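Local coordinates for protein D-glyceraldehyde dehydrogenase (NADP(+)) (Thermoplasma acidophilum, PDB 5IZD) that oxidises D-glyceraldehyde to (R)-glycerate with NADP(+) as coenzyme, a step of the non-phosphorylated Entner-Doudoroff pathway, at residues 286-291 / 390-395; 12-17 / 36-41; 133-138 / 471-476; 69-74 / 186-191. All blocks are in the same frame, centred on the assembly; numbering follows the deposited sequence.

In the fold
The four contacts hold together well-separated parts of one aldehyde dehydrogenase chain. Interaction 2 closes first, at the N-terminal start of helix 39-77, and interaction 4 uses the same helix further along; their centres lie about 26 Å apart. Interaction 1 lies in the mixed sheet of the catalytic domain, its centre about 48 to 53 Å from the other three, whereas interaction 3 joins strands 130-145 and 468-476 of another sheet. That pairing brings together residues more than 330 positions apart, so that the whole of interaction 1 falls between its segments, while those of interactions 3 and 4 alternate. Interaction 3 also meets other subunits of the tetramer, where strand 468-476 continues its sheet into a second subunit.

Interaction 1. Residues 286-291 / 390-395; sequences RLYVHE and RKISSV
Parallel pairing of Tyr288, Val289 and His290 with Arg390, Lys391 and Ile392 joins two strands of the mixed sheet in the catalytic domain of the aldehyde dehydrogenase fold. The backbone zips in the alternating manner of parallel strands: Arg390 N gives to Leu287 O (2.9 Å), Val289 N to Arg390 O, and Ile392 N to Val289 O. In the last of these the donor stands 45° above the carbonyl plane. Just past the paired residues, Glu291 N closes on Ile392 O at 2.8 Å in a nearly straight bond (169°). Side chains alternate between the faces. On the one shared by Tyr288, His290 and Ile392, the Ile392 CG2 branch meets Tyr288 CD1 at 4.0 Å, the two side chains crossing at about a right angle. The Tyr288 hydroxyl accepts from Arg286 NH1 and is hydrogen-bonded to Gln373 OE1 as well. His290 turns one ring face over Ile392 O, 3.8 Å from the ring plane and offset toward the rim, because its CG points away from the backbone N (chi1 -169°). Its NE2 holds a water in plane at 2.7 Å, while ND1 bonds Asp292 N. At the exposed end, Glu291 CD packs on Ser393 CB. Strand 252-256 flanks strand 284-290, helix 395-403 covers Ile392, and helix 294-305 packs against Leu287, Val289 and Lys391 from the other face.

Interaction 2. Residues 12-17 / 36-41; sequences VNSSSG and AATRDD
Ser15 meets Asp41 at the N-terminus of helix 39-77, which is built as a capping box with Thr38 as N-cap. The two box bonds run in opposite senses: Asp41 N gives to Thr38 OG1 (3.0 Å), and Thr38 N gives back to Asp41 OD2 in a nearly straight line (171°), arriving 37° above the carboxylate plane. The loop at 12-17 uses the same carboxylate. Ser15 N reaches Asp41 OD2 at 2.9 Å on its syn lone pair, so one oxygen serves two backbone N-H groups, while OD1 forms a salt bridge with Arg44. The helix N-terminus and Arg44 would probably stabilise the negative charge here. With an alanine in place of Asp41, the Ser15 and Thr38 N-H groups would probably be left without their shared acceptor and Arg44 without its carboxylate mate. Thr38 holds OG1 between its backbone N and carbonyl carbon (chi1 66°), a rotation that lets it both cap Asp41 N and donate to Ser15 OG at 2.9 Å; its CG2 touches Ser16 N. The loop itself is a type I turn from Ser14 to Gly17, closed by Gly17 N on Ser14 O. Nearby, Ala37 rests against Ile208, a residue that by similarity binds NADP(+), and packs on Leu5 of strand 2-7. The Ser14 hydroxyl accepts from Ser16 OG at 3.2 Å and donates to Ala36 O, at a modelled 2.5 Å that is doubtfully short.

Interaction 3. Residues 133-138 / 471-476; sequences FQYKVP and KNIYVD
Gln134 NE2 donates to Asn472 OD1 at 2.9 Å in a nearly straight bond (167°), with the acceptor oxygen close to the Gln134 amide plane. The two side chains lie side by side, pointing the same way, with their amide planes 55° apart. Beside this bridge, Phe133 and Ile473 exchange both backbone bonds at 2.8 Å, from Phe133 N to Ile473 O and from Ile473 N to Phe133 O. Tyr135 and Lys471 do the same, with Tyr135 N on Lys471 O and Lys471 N on Tyr135 O. The strands thus form an antiparallel pair in the oligomerisation arm of the aldehyde dehydrogenase fold, and residues 472-475 continue the sheet in parallel with a strand of the second subunit. There Asn472 ND2 bonds Tyr446 O and Gly431 O, and Lys471, bent at its third and fourth torsions, turns NZ to Ser425 O and Ile428 O, all of that second subunit. Around the hydrogen bonds, Ile473 CD1 sits over the Tyr135 ring face, 4.2 Å from its centroid in a CH-pi contact. Lys471 CD touches Val137 CG1 (3.9 Å). Val475 CG2 meets the Phe133 ring at its edge, 4.0 Å from CE2, and the Phe133 ring also meets Phe133 of the third subunit.

Interaction 4. Residues 69-74 / 186-191; sequences YRAKEL and RKFVEA
Ala71 and Ala191 sit at the heart of a helix-helix crossing in which helix 39-77 meets helix 178-190, the helix of the beta-alpha-beta crossover between strands 168-172 and 198-200 in the coenzyme-binding domain. The segment axes approach to 8.2 Å at 122°, an approach that the two small alanines permit: Ala191 CB lies 3.3 Å from Ala71 N. The Ala71 methyl also stands over the centre of the Phe188 ring, 3.8 Å from its centroid and 5° off the normal, a CH-pi contact. Outside these, Leu74 CB rests on Lys187 CD at 3.7 Å, and Leu74 CD1 on Glu190 CB. In Lys187 the bend at chi2 sets CD against Leu74, and the one at chi4 helps turn NZ to Glu190 OE2 in a 3.1 Å salt bridge; the same lysine makes a cation-pi contact with Trp183. Shortening Lys187 to an alanine would probably open a gap beside Leu74 CB and leave the Glu190 carboxylate without this mate. Beside Ala191, the guanidinium of Arg70 grips a single carbonyl oxygen side-on: NE and NH1 each lie 3.0 Å from Ala191 O, which sits 18° out of the guanidinium plane.

Interaction 1. Residues 286-291 / 390-395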
loop_
_atom_site.group_PDB
_atom_site.type_symbol
_atom_site.label_atom_id
_atom_site.label_comp_id
_atom_site.label_asym_id
_atom_site.label_seq_id
_atom_site.Cartn_x
_atom_site.Cartn_y
_atom_site.Cartn_z
ATOM N N ARG A 286 28.453 0.123 -22.286
ATOM C CA ARG A 286 28.328 0.003 -23.757
ATOM C C ARG A 286 27.764 1.305 -24.258
ATOM O O ARG A 286 26.759 1.734 -23.736
ATOM C CB ARG A 286 27.281 -1.026 -24.153
ATOM C CG ARG A 286 27.411 -2.354 -23.514
ATOM C CD ARG A 286 26.309 -3.227 -23.976
ATOM N NE ARG A 286 25.204 -3.377 -23.027
ATOM C CZ ARG A 286 24.001 -3.809 -23.331
ATOM N NH1 ARG A 286 23.665 -4.019 -24.612
ATOM N NH2 ARG A 286 23.132 -3.966 -22.367
ATOM N N LEU A 287 28.352 1.893 -25.285
ATOM C CA LEU A 287 27.939 3.199 -25.774
ATOM C C LEU A 287 27.280 3.043 -27.155
ATOM O O LEU A 287 27.861 2.487 -28.059
ATOM C CB LEU A 287 29.155 4.127 -25.787
ATOM C CG LEU A 287 29.005 5.550 -26.287
ATOM C CD1 LEU A 287 27.873 6.258 -25.583
ATOM C CD2 LEU A 287 30.288 6.322 -26.081
ATOM N N TYR A 288 26.023 3.490 -27.252
ATOM C CA TYR A 288 25.213 3.473 -28.472
ATOM C C TYR A 288 24.844 4.913 -28.803
ATOM O O TYR A 288 24.066 5.529 -28.054
ATOM C CB TYR A 288 23.913 2.669 -28.272
ATOM C CG TYR A 288 24.175 1.225 -27.960
ATOM C CD1 TYR A 288 24.546 0.347 -28.936
ATOM C CD2 TYR A 288 24.079 0.760 -26.688
ATOM C CE1 TYR A 288 24.761 -0.983 -28.666
ATOM C CE2 TYR A 288 24.286 -0.554 -26.401
ATOM C CZ TYR A 288 24.627 -1.426 -27.385
ATOM O OH TYR A 288 24.946 -2.724 -27.032
ATOM N N VAL A 289 25.377 5.432 -29.921
ATOM C CA VAL A 289 25.118 6.796 -30.319
ATOM C C VAL A 289 24.498 6.841 -31.725
ATOM O O VAL A 289 24.880 6.120 -32.661
ATOM C CB VAL A 289 26.385 7.651 -30.254
ATOM C CG1 VAL A 289 26.082 9.110 -30.492
ATOM C CG2 VAL A 289 27.081 7.493 -28.892
ATOM N N HIS A 290 23.537 7.707 -31.886
ATOM C CA HIS A 290 22.883 7.783 -33.174
ATOM C C HIS A 290 23.884 8.178 -34.255
ATOM O O HIS A 290 24.724 9.064 -34.045
ATOM C CB HIS A 290 21.684 8.724 -33.077
ATOM C CG HIS A 290 20.784 8.673 -34.259
ATOM N ND1 HIS A 290 21.177 9.126 -35.494
ATOM C CD2 HIS A 290 19.506 8.255 -34.399
ATOM C CE1 HIS A 290 20.175 8.990 -36.359
ATOM N NE2 HIS A 290 19.148 8.464 -35.720
ATOM N N GLU A 291 23.827 7.461 -35.382
ATOM C CA GLU A 291 24.699 7.716 -36.561
ATOM C C GLU A 291 24.884 9.178 -37.008
ATOM O O GLU A 291 25.959 9.553 -37.454
ATOM C CB GLU A 291 24.269 6.867 -37.782
ATOM C CG GLU A 291 22.869 7.157 -38.360
ATOM C CD GLU A 291 22.496 6.265 -39.556
ATOM O OE1 GLU A 291 21.542 6.615 -40.295
ATOM O OE2 GLU A 291 23.133 5.206 -39.775
ATOM N N ARG A 390 29.196 2.038 -30.539
ATOM C CA ARG A 390 28.615 1.559 -31.785
ATOM C C ARG A 390 27.491 2.484 -32.236
ATOM O O ARG A 390 26.821 3.112 -31.417
ATOM C CB ARG A 390 28.088 0.133 -31.618
ATOM C CG ARG A 390 27.570 -0.492 -32.902
ATOM C CD ARG A 390 26.565 -1.596 -32.615
ATOM N NE ARG A 390 26.131 -2.274 -33.833
ATOM C CZ ARG A 390 25.012 -1.988 -34.489
ATOM N NH1 ARG A 390 24.205 -1.034 -34.044
ATOM N NH2 ARG A 390 24.696 -2.657 -35.589
ATOM N N LYS A 391 27.293 2.563 -33.547
ATOM C CA LYS A 391 26.243 3.422 -34.136
ATOM C C LYS A 391 24.897 2.776 -33.968
ATOM O O LYS A 391 24.809 1.550 -33.921
ATOM C CB LYS A 391 26.442 3.649 -35.628
ATOM C CG LYS A 391 27.583 4.585 -35.960
ATOM C CD LYS A 391 27.944 4.614 -37.444
ATOM C CE LYS A 391 29.282 5.298 -37.596
ATOM N NZ LYS A 391 29.525 5.476 -39.049
ATOM N N ILE A 392 23.865 3.605 -33.858
ATOM C CA ILE A 392 22.511 3.156 -34.050
ATOM C C ILE A 392 21.733 4.118 -35.011
ATOM O O ILE A 392 22.161 5.264 -35.259
ATOM C CB ILE A 392 21.746 3.020 -32.722
ATOM C CG1 ILE A 392 21.719 4.376 -31.996
ATOM C CG2 ILE A 392 22.305 1.872 -31.871
ATOM C CD1 ILE A 392 20.858 4.431 -30.761
ATOM N N SER A 393 20.592 3.627 -35.534
ATOM C CA SER A 393 19.753 4.372 -36.508
ATOM C C SER A 393 18.205 4.163 -36.417
ATOM O O SER A 393 17.461 4.808 -37.147
ATOM C CB SER A 393 20.202 4.035 -37.930
ATOM O OG SER A 393 19.992 2.667 -38.203
ATOM N N SER A 394 17.750 3.279 -35.535
ATOM C CA SER A 394 16.345 3.137 -35.248
ATOM C C SER A 394 16.105 2.831 -33.780
ATOM O O SER A 394 16.959 2.258 -33.070
ATOM C CB SER A 394 15.710 2.091 -36.181
ATOM O OG SER A 394 15.610 0.815 -35.613
ATOM N N VAL A 395 14.931 3.245 -33.335
ATOM C CA VAL A 395 14.460 3.066 -31.972
ATOM C C VAL A 395 14.287 1.594 -31.633
ATOM O O VAL A 395 14.687 1.159 -30.549
ATOM C CB VAL A 395 13.106 3.808 -31.758
ATOM C CG1 VAL A 395 12.538 3.497 -30.387
ATOM C CG2 VAL A 395 13.338 5.321 -31.875
HETATM O O HOH W 1 16.840 8.134 -37.022
#

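Interaction 2. Residues 12-17 / 36-41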
loop_
_atom_site.group_PDB
_atom_site.type_symbol
_atom_site.label_atom_id
_atom_site.label_comp_id
_atom_site.label_asym_id
_atom_site.label_seq_id
_atom_site.Cartn_x
_atom_site.Cartn_y
_atom_site.Cartn_z
ATOM N N VAL A 12 38.021 -8.820 19.267
ATOM C CA VAL A 12 38.893 -9.992 19.491
ATOM C C VAL A 12 39.772 -10.250 18.256
ATOM O O VAL A 12 39.509 -9.721 17.141
ATOM C CB VAL A 12 38.091 -11.279 19.833
ATOM C CG1 VAL A 12 37.292 -11.130 21.128
ATOM C CG2 VAL A 12 37.102 -11.608 18.730
ATOM N N ASN A 13 40.813 -11.053 18.469
ATOM C CA ASN A 13 41.679 -11.566 17.413
ATOM C C ASN A 13 41.038 -12.828 16.862
ATOM O O ASN A 13 40.167 -13.404 17.496
ATOM C CB ASN A 13 43.049 -11.956 17.971
ATOM C CG ASN A 13 43.798 -10.785 18.543
ATOM O OD1 ASN A 13 43.780 -9.689 17.965
ATOM N ND2 ASN A 13 44.503 -11.005 19.688
ATOM N N SER A 14 41.463 -13.235 15.669
ATOM C CA SER A 14 41.106 -14.531 15.107
ATOM C C SER A 14 41.515 -15.604 16.092
ATOM O O SER A 14 42.545 -15.446 16.697
ATOM C CB SER A 14 41.932 -14.800 13.847
ATOM O OG SER A 14 41.486 -16.035 13.280
ATOM N N SER A 15 40.779 -16.718 16.184
ATOM C CA SER A 15 41.176 -17.785 17.152
ATOM C C SER A 15 42.434 -18.540 16.723
ATOM O O SER A 15 43.082 -19.149 17.556
ATOM C CB SER A 15 40.018 -18.759 17.455
ATOM O OG SER A 15 39.448 -19.329 16.293
ATOM N N SER A 16 42.795 -18.484 15.439
ATOM C CA SER A 16 44.092 -19.016 14.977
ATOM C C SER A 16 45.237 -18.023 15.098
ATOM O O SER A 16 46.363 -18.405 14.842
ATOM C CB SER A 16 44.000 -19.441 13.514
ATOM O OG SER A 16 43.714 -18.304 12.719
ATOM N N GLY A 17 44.941 -16.780 15.505
ATOM C CA GLY A 17 45.807 -15.612 15.379
ATOM C C GLY A 17 46.291 -15.154 14.007
ATOM O O GLY A 17 47.066 -14.216 13.934
ATOM N N ALA A 36 42.111 -13.030 10.097
ATOM C CA ALA A 36 41.488 -14.152 9.345
ATOM C C ALA A 36 40.578 -14.993 10.220
ATOM O O ALA A 36 41.011 -15.928 10.842
ATOM C CB ALA A 36 42.556 -15.027 8.679
ATOM N N ALA A 37 39.309 -14.658 10.298
ATOM C CA ALA A 37 38.403 -15.437 11.155
ATOM C C ALA A 37 38.390 -16.959 10.817
ATOM O O ALA A 37 38.408 -17.333 9.661
ATOM C CB ALA A 37 36.973 -14.882 11.049
ATOM N N THR A 38 38.301 -17.830 11.819
ATOM C CA THR A 38 38.064 -19.260 11.580
ATOM C C THR A 38 36.560 -19.635 11.514
ATOM O O THR A 38 35.678 -18.865 11.903
ATOM C CB THR A 38 38.629 -20.086 12.727
ATOM O OG1 THR A 38 37.886 -19.798 13.929
ATOM C CG2 THR A 38 40.078 -19.779 12.939
ATOM N N ARG A 39 36.320 -20.873 11.107
ATOM C CA ARG A 39 35.051 -21.501 11.208
ATOM C C ARG A 39 34.488 -21.402 12.627
ATOM O O ARG A 39 33.301 -21.193 12.802
ATOM C CB ARG A 39 35.120 -22.961 10.688
ATOM C CG ARG A 39 35.295 -23.061 9.164
ATOM N N ASP A 40 35.324 -21.486 13.652
ATOM C CA ASP A 40 34.815 -21.368 15.038
ATOM C C ASP A 40 34.468 -19.891 15.433
ATOM O O ASP A 40 33.527 -19.653 16.211
ATOM C CB ASP A 40 35.778 -22.059 15.993
ATOM C CG ASP A 40 36.271 -23.400 15.429
ATOM O OD1 ASP A 40 35.589 -24.434 15.524
ATOM O OD2 ASP A 40 37.353 -23.386 14.803
ATOM N N ASP A 41 35.175 -18.915 14.854
ATOM C CA ASP A 41 34.841 -17.496 15.042
ATOM C C ASP A 41 33.465 -17.151 14.420
ATOM O O ASP A 41 32.681 -16.438 15.027
ATOM C CB ASP A 41 35.948 -16.576 14.523
ATOM C CG ASP A 41 37.240 -16.717 15.316
ATOM O OD1 ASP A 41 37.175 -17.015 16.546
ATOM O OD2 ASP A 41 38.343 -16.582 14.704
#

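Interaction 3. Residues 133-138 / 471-476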
loop_
_atom_site.group_PDB
_atom_site.type_symbol
_atom_site.label_atom_id
_atom_site.label_comp_id
_atom_site.label_asym_id
_atom_site.label_seq_id
_atom_site.Cartn_x
_atom_site.Cartn_y
_atom_site.Cartn_z
ATOM N N PHE A 133 -4.900 -12.208 10.109
ATOM C CA PHE A 133 -3.973 -11.162 10.510
ATOM C C PHE A 133 -2.642 -11.443 9.825
ATOM O O PHE A 133 -2.064 -12.547 9.935
ATOM C CB PHE A 133 -3.852 -11.108 12.027
ATOM C CG PHE A 133 -5.134 -10.795 12.706
ATOM C CD1 PHE A 133 -5.597 -9.497 12.767
ATOM C CD2 PHE A 133 -5.971 -11.813 13.174
ATOM C CE1 PHE A 133 -6.845 -9.209 13.323
ATOM C CE2 PHE A 133 -7.180 -11.524 13.781
ATOM C CZ PHE A 133 -7.623 -10.208 13.850
ATOM N N GLN A 134 -2.117 -10.457 9.117
ATOM C CA GLN A 134 -0.796 -10.648 8.503
ATOM C C GLN A 134 0.232 -9.769 9.156
ATOM O O GLN A 134 0.193 -8.594 8.989
ATOM C CB GLN A 134 -0.917 -10.414 7.013
ATOM C CG GLN A 134 -1.893 -11.411 6.413
ATOM C CD GLN A 134 -2.151 -11.205 4.968
ATOM O OE1 GLN A 134 -2.355 -10.084 4.508
ATOM N NE2 GLN A 134 -2.155 -12.289 4.220
ATOM N N TYR A 135 1.154 -10.361 9.906
ATOM C CA TYR A 135 2.175 -9.605 10.631
ATOM C C TYR A 135 3.455 -9.577 9.805
ATOM O O TYR A 135 3.716 -10.505 9.066
ATOM C CB TYR A 135 2.529 -10.274 11.968
ATOM C CG TYR A 135 1.543 -10.113 13.075
ATOM C CD1 TYR A 135 0.210 -9.859 12.831
ATOM C CD2 TYR A 135 1.944 -10.232 14.409
ATOM C CE1 TYR A 135 -0.682 -9.736 13.858
ATOM C CE2 TYR A 135 1.024 -10.100 15.443
ATOM C CZ TYR A 135 -0.289 -9.855 15.150
ATOM O OH TYR A 135 -1.267 -9.719 16.088
ATOM N N LYS A 136 4.248 -8.540 9.968
ATOM C CA LYS A 136 5.546 -8.445 9.333
ATOM C C LYS A 136 6.562 -8.531 10.463
ATOM O O LYS A 136 6.492 -7.724 11.396
ATOM C CB LYS A 136 5.634 -7.154 8.563
ATOM C CG LYS A 136 5.131 -7.347 7.157
ATOM C CD LYS A 136 5.156 -6.098 6.333
ATOM C CE LYS A 136 4.367 -6.409 5.088
ATOM N NZ LYS A 136 4.289 -5.232 4.206
ATOM N N VAL A 137 7.427 -9.557 10.417
ATOM C CA VAL A 137 8.349 -9.871 11.505
ATOM C C VAL A 137 9.778 -10.054 10.925
ATOM O O VAL A 137 9.924 -10.415 9.770
ATOM C CB VAL A 137 7.955 -11.149 12.253
ATOM C CG1 VAL A 137 6.630 -10.988 12.934
ATOM C CG2 VAL A 137 7.922 -12.361 11.346
ATOM N N PRO A 138 10.799 -9.889 11.751
ATOM C CA PRO A 138 12.146 -10.118 11.185
ATOM C C PRO A 138 12.358 -11.584 10.748
ATOM O O PRO A 138 11.686 -12.483 11.255
ATOM C CB PRO A 138 13.107 -9.703 12.328
ATOM C CG PRO A 138 12.270 -9.412 13.506
ATOM C CD PRO A 138 10.827 -9.397 13.132
ATOM N N LYS A 471 3.693 -13.237 7.972
ATOM C CA LYS A 471 3.184 -14.520 8.528
ATOM C C LYS A 471 1.695 -14.295 8.783
ATOM O O LYS A 471 1.316 -13.162 9.072
ATOM C CB LYS A 471 3.928 -14.865 9.835
ATOM C CG LYS A 471 3.519 -14.049 11.016
ATOM C CD LYS A 471 4.437 -14.112 12.198
ATOM C CE LYS A 471 4.741 -15.483 12.760
ATOM N NZ LYS A 471 3.604 -16.159 13.455
ATOM N N ASN A 472 0.873 -15.346 8.703
ATOM C CA ASN A 472 -0.589 -15.221 8.830
ATOM C C ASN A 472 -1.086 -15.904 10.089
ATOM O O ASN A 472 -0.609 -16.981 10.474
ATOM C CB ASN A 472 -1.375 -15.860 7.655
ATOM C CG ASN A 472 -0.772 -15.566 6.281
ATOM O OD1 ASN A 472 -1.280 -14.731 5.510
ATOM N ND2 ASN A 472 0.332 -16.266 5.965
ATOM N N ILE A 473 -2.095 -15.295 10.674
ATOM C CA ILE A 473 -2.807 -15.895 11.755
ATOM C C ILE A 473 -4.310 -15.860 11.390
ATOM O O ILE A 473 -4.883 -14.795 11.250
ATOM C CB ILE A 473 -2.532 -15.183 13.086
ATOM C CG1 ILE A 473 -1.011 -15.091 13.347
ATOM C CG2 ILE A 473 -3.205 -15.932 14.208
ATOM C CD1 ILE A 473 -0.350 -13.821 12.845
ATOM N N TYR A 474 -4.898 -17.044 11.284
ATOM C CA TYR A 474 -6.272 -17.253 10.882
ATOM C C TYR A 474 -6.998 -17.460 12.194
ATOM O O TYR A 474 -6.682 -18.398 12.929
ATOM C CB TYR A 474 -6.379 -18.521 10.035
ATOM C CG TYR A 474 -5.939 -18.420 8.571
ATOM C CD1 TYR A 474 -4.603 -18.332 8.218
ATOM C CD2 TYR A 474 -6.901 -18.442 7.541
ATOM C CE1 TYR A 474 -4.199 -18.239 6.901
ATOM C CE2 TYR A 474 -6.523 -18.396 6.200
ATOM C CZ TYR A 474 -5.163 -18.267 5.887
ATOM O OH TYR A 474 -4.846 -18.242 4.565
ATOM N N VAL A 475 -7.941 -16.599 12.538
ATOM C CA VAL A 475 -8.620 -16.757 13.811
ATOM C C VAL A 475 -10.104 -16.946 13.552
ATOM O O VAL A 475 -10.663 -16.208 12.762
ATOM C CB VAL A 475 -8.427 -15.533 14.730
ATOM C CG1 VAL A 475 -9.164 -15.766 16.050
ATOM C CG2 VAL A 475 -6.950 -15.292 15.057
ATOM N N ASP A 476 -10.712 -17.927 14.232
ATOM C CA ASP A 476 -12.170 -18.107 14.265
ATOM C C ASP A 476 -12.659 -17.737 15.658
ATOM O O ASP A 476 -12.361 -18.382 16.616
ATOM C CB ASP A 476 -12.532 -19.548 13.926
ATOM C CG ASP A 476 -14.071 -19.779 13.767
ATOM O OD1 ASP A 476 -14.841 -19.392 14.672
ATOM O OD2 ASP A 476 -14.505 -20.370 12.756
#

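Interaction 4. Residues 69-74 / 186-191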
loop_
_atom_site.group_PDB
_atom_site.type_symbol
_atom_site.label_atom_id
_atom_site.label_comp_id
_atom_site.label_asym_id
_atom_site.label_seq_id
_atom_site.Cartn_x
_atom_site.Cartn_y
_atom_site.Cartn_z
ATOM N N TYR A 69 19.827 6.205 14.796
ATOM C CA TYR A 69 20.007 7.663 14.614
ATOM C C TYR A 69 21.285 8.217 15.327
ATOM O O TYR A 69 21.996 9.068 14.801
ATOM C CB TYR A 69 18.781 8.466 15.092
ATOM C CG TYR A 69 17.516 8.415 14.206
ATOM C CD1 TYR A 69 17.558 8.724 12.850
ATOM C CD2 TYR A 69 16.266 8.091 14.765
ATOM C CE1 TYR A 69 16.395 8.752 12.077
ATOM C CE2 TYR A 69 15.096 8.061 13.997
ATOM C CZ TYR A 69 15.164 8.376 12.653
ATOM O OH TYR A 69 14.015 8.388 11.905
ATOM N N ARG A 70 21.566 7.671 16.493
ATOM C CA ARG A 70 22.726 7.988 17.302
ATOM C C ARG A 70 23.959 7.657 16.461
ATOM O O ARG A 70 24.787 8.489 16.287
ATOM C CB ARG A 70 22.691 7.187 18.582
ATOM C CG ARG A 70 23.319 7.877 19.781
ATOM C CD ARG A 70 22.391 7.813 20.992
ATOM N NE ARG A 70 22.321 6.463 21.479
ATOM C CZ ARG A 70 21.265 5.926 22.045
ATOM N NH1 ARG A 70 21.319 4.677 22.445
ATOM N NH2 ARG A 70 20.175 6.647 22.224
ATOM N N ALA A 71 24.028 6.445 15.924
ATOM C CA ALA A 71 25.105 6.022 14.988
ATOM C C ALA A 71 25.275 6.987 13.834
ATOM O O ALA A 71 26.364 7.444 13.556
ATOM C CB ALA A 71 24.902 4.630 14.455
ATOM N N LYS A 72 24.171 7.326 13.190
ATOM C CA LYS A 72 24.217 8.368 12.188
ATOM C C LYS A 72 24.898 9.670 12.692
ATOM O O LYS A 72 25.803 10.145 12.026
ATOM C CB LYS A 72 22.859 8.723 11.654
ATOM C CG LYS A 72 22.990 9.496 10.352
ATOM C CD LYS A 72 21.840 10.417 10.105
ATOM C CE LYS A 72 21.759 11.552 11.086
ATOM N NZ LYS A 72 20.707 12.454 10.561
ATOM N N GLU A 73 24.461 10.210 13.835
ATOM C CA GLU A 73 25.054 11.446 14.383
ATOM C C GLU A 73 26.571 11.307 14.690
ATOM O O GLU A 73 27.308 12.248 14.441
ATOM C CB GLU A 73 24.357 11.910 15.648
ATOM C CG GLU A 73 22.878 12.273 15.453
ATOM C CD GLU A 73 22.081 12.192 16.768
ATOM O OE1 GLU A 73 22.566 12.661 17.839
ATOM O OE2 GLU A 73 20.978 11.654 16.743
ATOM N N LEU A 74 26.988 10.166 15.241
ATOM C CA LEU A 74 28.420 9.901 15.546
ATOM C C LEU A 74 29.248 9.807 14.289
ATOM O O LEU A 74 30.302 10.345 14.239
ATOM C CB LEU A 74 28.604 8.631 16.372
ATOM C CG LEU A 74 28.078 8.697 17.801
ATOM C CD1 LEU A 74 28.276 7.347 18.450
ATOM C CD2 LEU A 74 28.808 9.759 18.606
ATOM N N ARG A 186 32.050 0.115 14.536
ATOM C CA ARG A 186 32.458 0.714 15.815
ATOM C C ARG A 186 31.501 1.873 16.138
ATOM O O ARG A 186 31.058 1.972 17.273
ATOM C CB ARG A 186 33.932 1.141 15.791
ATOM C CG ARG A 186 34.512 1.699 17.116
ATOM C CD ARG A 186 36.030 1.891 17.044
ATOM N NE ARG A 186 36.768 0.613 16.963
ATOM C CZ ARG A 186 37.136 -0.167 18.004
ATOM N NH1 ARG A 186 36.867 0.156 19.276
ATOM N NH2 ARG A 186 37.806 -1.311 17.770
ATOM N N LYS A 187 31.090 2.675 15.142
ATOM C CA LYS A 187 30.115 3.739 15.403
ATOM C C LYS A 187 28.763 3.197 15.886
ATOM O O LYS A 187 28.173 3.752 16.797
ATOM C CB LYS A 187 29.984 4.701 14.209
ATOM C CG LYS A 187 31.251 5.520 13.969
ATOM C CD LYS A 187 31.387 6.664 14.967
ATOM C CE LYS A 187 32.779 7.278 14.907
ATOM N NZ LYS A 187 33.761 6.388 15.594
ATOM N N PHE A 188 28.292 2.109 15.294
ATOM C CA PHE A 188 27.084 1.440 15.771
ATOM C C PHE A 188 27.234 0.915 17.206
ATOM O O PHE A 188 26.305 1.085 18.065
ATOM C CB PHE A 188 26.670 0.324 14.806
ATOM C CG PHE A 188 25.830 0.807 13.704
ATOM C CD1 PHE A 188 26.409 1.343 12.576
ATOM C CD2 PHE A 188 24.448 0.797 13.813
ATOM C CE1 PHE A 188 25.633 1.787 11.520
ATOM C CE2 PHE A 188 23.673 1.264 12.761
ATOM C CZ PHE A 188 24.269 1.771 11.613
ATOM N N VAL A 189 28.387 0.298 17.471
ATOM C CA VAL A 189 28.754 -0.083 18.844
ATOM C C VAL A 189 28.727 1.120 19.820
ATOM O O VAL A 189 28.004 1.078 20.845
ATOM C CB VAL A 189 30.107 -0.844 18.943
ATOM C CG1 VAL A 189 30.435 -1.182 20.398
ATOM C CG2 VAL A 189 30.001 -2.150 18.177
ATOM N N GLU A 190 29.421 2.193 19.494
ATOM C CA GLU A 190 29.413 3.373 20.358
ATOM C C GLU A 190 28.014 4.000 20.505
ATOM O O GLU A 190 27.755 4.642 21.498
ATOM C CB GLU A 190 30.434 4.406 19.876
ATOM C CG GLU A 190 31.882 3.907 19.952
ATOM C CD GLU A 190 32.883 4.675 19.076
ATOM O OE1 GLU A 190 34.118 4.426 19.265
ATOM O OE2 GLU A 190 32.469 5.511 18.216
ATOM N N ALA A 191 27.102 3.802 19.538
ATOM C CA ALA A 191 25.742 4.323 19.629
ATOM C C ALA A 191 24.841 3.485 20.551
ATOM O O ALA A 191 23.670 3.876 20.783
ATOM C CB ALA A 191 25.125 4.427 18.244
#